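UDP-glucose 4-epimerase (Campylobacter jejuni subsp. jejuni serotype O:2, PDB 7K3P) interconverts UDP-glucose and UDP-galactose by NAD-dependent epimerisation at C4 of the sugar, and probably acts on the N-acetylated UDP-hexosamines as well. Local coordinates at residues S267-V272 with A314-N319. The protein carries 2 engineered substitutions. Numbering follows the deposited sequence.
Sequences SNVFNV and ASKIRN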
ATOM      1  N   SER A 267      11.682 -15.511  -7.835  1.00 33.46           N
ATOM      2  CA  SER A 267      10.656 -15.049  -6.900  1.00 28.53           C
ATOM      3  C   SER A 267       9.325 -15.736  -7.191  1.00 30.04           C
ATOM      4  O   SER A 267       9.044 -16.095  -8.339  1.00 28.34           O
ATOM      5  CB  SER A 267      10.509 -13.529  -7.006  1.00 29.40           C
ATOM      6  OG  SER A 267      11.651 -12.890  -6.460  1.00 25.96           O
ATOM      7  N   ASN A 268       8.510 -15.944  -6.161  1.00 27.00           N
ATOM      8  CA  ASN A 268       7.223 -16.600  -6.376  1.00 29.61           C
ATOM      9  C   ASN A 268       6.257 -16.382  -5.223  1.00 29.84           C
ATOM     10  O   ASN A 268       6.657 -15.932  -4.142  1.00 27.35           O
ATOM     11  CB  ASN A 268       7.422 -18.108  -6.597  1.00 26.41           C
ATOM     12  CG  ASN A 268       6.563 -18.647  -7.730  1.00 32.22           C
ATOM     13  OD1 ASN A 268       5.493 -18.107  -8.025  1.00 33.23           O
ATOM     14  ND2 ASN A 268       7.034 -19.707  -8.379  1.00 25.50           N
ATOM     15  N   VAL A 269       4.989 -16.725  -5.453  1.00 27.40           N
ATOM     16  CA  VAL A 269       3.981 -16.698  -4.392  1.00 24.76           C
ATOM     17  C   VAL A 269       3.306 -18.067  -4.313  1.00 23.76           C
ATOM     18  O   VAL A 269       3.021 -18.681  -5.345  1.00 25.87           O
ATOM     19  CB  VAL A 269       2.962 -15.550  -4.629  1.00 27.52           C
ATOM     20  CG1 VAL A 269       2.459 -15.577  -6.077  1.00 29.97           C
ATOM     21  CG2 VAL A 269       1.804 -15.619  -3.641  1.00 25.40           C
ATOM     22  N   PHE A 270       3.087 -18.562  -3.097  1.00 22.44           N
ATOM     23  CA  PHE A 270       2.497 -19.880  -2.905  1.00 26.12           C
ATOM     24  C   PHE A 270       1.377 -19.807  -1.894  1.00 28.90           C
ATOM     25  O   PHE A 270       1.543 -19.194  -0.825  1.00 20.88           O
ATOM     26  CB  PHE A 270       3.516 -20.880  -2.321  1.00 27.22           C
ATOM     27  CG  PHE A 270       4.646 -21.233  -3.246  1.00 27.98           C
ATOM     28  CD1 PHE A 270       4.419 -21.982  -4.394  1.00 26.03           C
ATOM     29  CD2 PHE A 270       5.948 -20.849  -2.936  1.00 27.23           C
ATOM     30  CE1 PHE A 270       5.468 -22.322  -5.239  1.00 31.01           C
ATOM     31  CE2 PHE A 270       7.013 -21.181  -3.777  1.00 32.61           C
ATOM     32  CZ  PHE A 270       6.771 -21.923  -4.939  1.00 29.11           C
ATOM     33  N   ASN A 271       0.259 -20.461  -2.203  1.00 19.63           N
ATOM     34  CA  ASN A 271      -0.673 -20.826  -1.155  1.00 24.57           C
ATOM     35  C   ASN A 271      -0.029 -21.938  -0.339  1.00 23.91           C
ATOM     36  O   ASN A 271       0.626 -22.824  -0.903  1.00 24.22           O
ATOM     37  CB  ASN A 271      -1.977 -21.366  -1.750  1.00 23.98           C
ATOM     38  CG  ASN A 271      -2.824 -20.292  -2.389  1.00 26.16           C
ATOM     39  OD1 ASN A 271      -2.822 -19.133  -1.954  1.00 24.16           O
ATOM     40  ND2 ASN A 271      -3.577 -20.674  -3.429  1.00 22.80           N
ATOM     41  N   VAL A 272      -0.245 -21.929   0.971  1.00 21.98           N
ATOM     42  CA  VAL A 272       0.129 -23.068   1.794  1.00 23.58           C
ATOM     43  C   VAL A 272      -1.135 -23.686   2.354  1.00 28.47           C
ATOM     44  O   VAL A 272      -1.883 -23.026   3.083  1.00 22.80           O
ATOM     45  CB  VAL A 272       1.045 -22.676   2.962  1.00 22.23           C
ATOM     46  CG1 VAL A 272       1.551 -23.933   3.663  1.00 23.11           C
ATOM     47  CG2 VAL A 272       2.224 -21.825   2.456  1.00 21.45           C
ATOM     48  N   ALA A 314      -3.432 -25.807  -3.285  1.00 25.48           N
ATOM     49  CA  ALA A 314      -2.034 -25.993  -2.896  1.00 24.15           C
ATOM     50  C   ALA A 314      -1.198 -26.780  -3.903  1.00 29.81           C
ATOM     51  O   ALA A 314      -0.105 -27.240  -3.569  1.00 29.94           O
ATOM     52  CB  ALA A 314      -1.955 -26.648  -1.527  1.00 26.86           C
ATOM     53  N   SER A 315      -1.697 -26.935  -5.126  1.00 32.53           N
ATOM     54  CA  SER A 315      -0.968 -27.703  -6.131  1.00 35.00           C
ATOM     55  C   SER A 315       0.391 -27.058  -6.492  1.00 35.33           C
ATOM     56  O   SER A 315       1.409 -27.752  -6.646  1.00 32.83           O
ATOM     57  CB  SER A 315      -1.845 -27.928  -7.367  1.00 30.24           C
ATOM     58  OG  SER A 315      -2.164 -26.715  -8.015  1.00 28.63           O
ATOM     59  N   LYS A 316       0.420 -25.731  -6.600  1.00 36.54           N
ATOM     60  CA  LYS A 316       1.670 -25.028  -6.926  1.00 33.91           C
ATOM     61  C   LYS A 316       2.818 -25.334  -5.940  1.00 31.00           C
ATOM     62  O   LYS A 316       3.911 -25.744  -6.352  1.00 32.51           O
ATOM     63  CB  LYS A 316       1.422 -23.523  -7.050  1.00 30.91           C
ATOM     64  CG  LYS A 316       2.601 -22.748  -7.601  1.00 32.61           C
ATOM     65  CD  LYS A 316       2.196 -21.312  -7.930  1.00 28.91           C
ATOM     66  CE  LYS A 316       3.417 -20.464  -8.224  1.00 28.62           C
ATOM     67  NZ  LYS A 316       3.075 -19.009  -8.232  1.00 28.59           N
ATOM     68  N   ILE A 317       2.573 -25.166  -4.643  1.00 30.41           N
ATOM     69  CA  ILE A 317       3.619 -25.422  -3.659  1.00 29.29           C
ATOM     70  C   ILE A 317       4.086 -26.894  -3.649  1.00 33.76           C
ATOM     71  O   ILE A 317       5.276 -27.163  -3.469  1.00 28.69           O
ATOM     72  CB  ILE A 317       3.223 -24.955  -2.239  1.00 25.41           C
ATOM     73  CG1 ILE A 317       4.470 -24.840  -1.350  1.00 26.08           C
ATOM     74  CG2 ILE A 317       2.168 -25.878  -1.615  1.00 27.12           C
ATOM     75  CD1 ILE A 317       4.219 -24.335   0.090  1.00 23.12           C
ATOM     76  N   ARG A 318       3.160 -27.838  -3.838  1.00 29.49           N
ATOM     77  CA  ARG A 318       3.526 -29.257  -3.921  1.00 32.69           C
ATOM     78  C   ARG A 318       4.418 -29.481  -5.140  1.00 33.18           C
ATOM     79  O   ARG A 318       5.442 -30.172  -5.071  1.00 33.45           O
ATOM     80  CB  ARG A 318       2.270 -30.144  -4.017  1.00 30.19           C
ATOM     81  CG  ARG A 318       1.529 -30.350  -2.680  1.00 29.87           C
ATOM     82  CD  ARG A 318       0.515 -31.524  -2.767  1.00 27.47           C
ATOM     83  NE  ARG A 318      -0.274 -31.426  -3.994  1.00 27.65           N
ATOM     84  CZ  ARG A 318      -1.450 -30.818  -4.091  1.00 29.71           C
ATOM     85  NH1 ARG A 318      -2.002 -30.246  -3.019  1.00 26.94           N
ATOM     86  NH2 ARG A 318      -2.072 -30.779  -5.260  1.00 29.72           N
ATOM     87  N   ASN A 319       4.014 -28.880  -6.257  1.00 27.50           N
ATOM     88  CA  ASN A 319       4.738 -29.009  -7.511  1.00 33.86           C
ATOM     89  C   ASN A 319       6.170 -28.430  -7.508  1.00 40.41           C
ATOM     90  O   ASN A 319       7.097 -29.058  -8.035  1.00 35.77           O
ATOM     91  CB  ASN A 319       3.904 -28.391  -8.633  1.00 36.05           C
ATOM     92  CG  ASN A 319       4.550 -28.535  -9.996  1.00 48.60           C
ATOM     93  OD1 ASN A 319       4.520 -27.609 -10.812  1.00 54.82           O
ATOM     94  ND2 ASN A 319       5.143 -29.705 -10.254  1.00 52.97           N
TER
HETATM   95  O   HOH W   1       0.322 -23.676  -3.523  1.00 27.43           O
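Lys316 reaches from the first turn of its helix to the edge of strand 268-271, where its ammonium group makes two hydrogen bonds. CG of Lys316 stands anti to the backbone N (chi1 -171°) and the chain beyond is fully extended, which carries Lys316 NZ to 2.6 Å from Asn268 OD1 and 2.9 Å from Val269 O. The two acceptors are used differently: NZ lies in the carbonyl plane of Val269, with a C=O...N angle of 152°, but sits above the amide plane of Asn268. OD1 of Asn268 also accepts a hydrogen bond from the backbone N of Val269, a bent bond on the same face as NZ, while ND2 is bonded to Tyr261 OH; three polar partners thus restrain the rotation of this amide.

A second polar link runs through water 1, which donates to Asn271 O and accepts from Ile317 N at 2.9 Å, giving a partner to an amide in the helix's first turn. Asn271 itself binds Tyr142 OH through OD1 and Asp313 O, just before the helix, through ND2.

Strand 268-271 is the last in order of the seven-stranded parallel sheet of the Rossmann-type NAD-binding fold, paired with strand 184-189. The axis of residues 315-319, at the start of helix 315-320, runs at 116° to that of strand 268-271 and comes within 7.1 Å of it.

Apolar packing centres on the ring of Phe270. Ile317 CG1 lies over one face, Phe270 CD1 comes within 3.6 Å of Ile317 CA, and Lys316 CG meets the ring edge at CE1, near its plane. Farther along the strand, Ile317 CD1 touches Val272 CG2 at 4.0 Å, and Trp323 contacts both side chains.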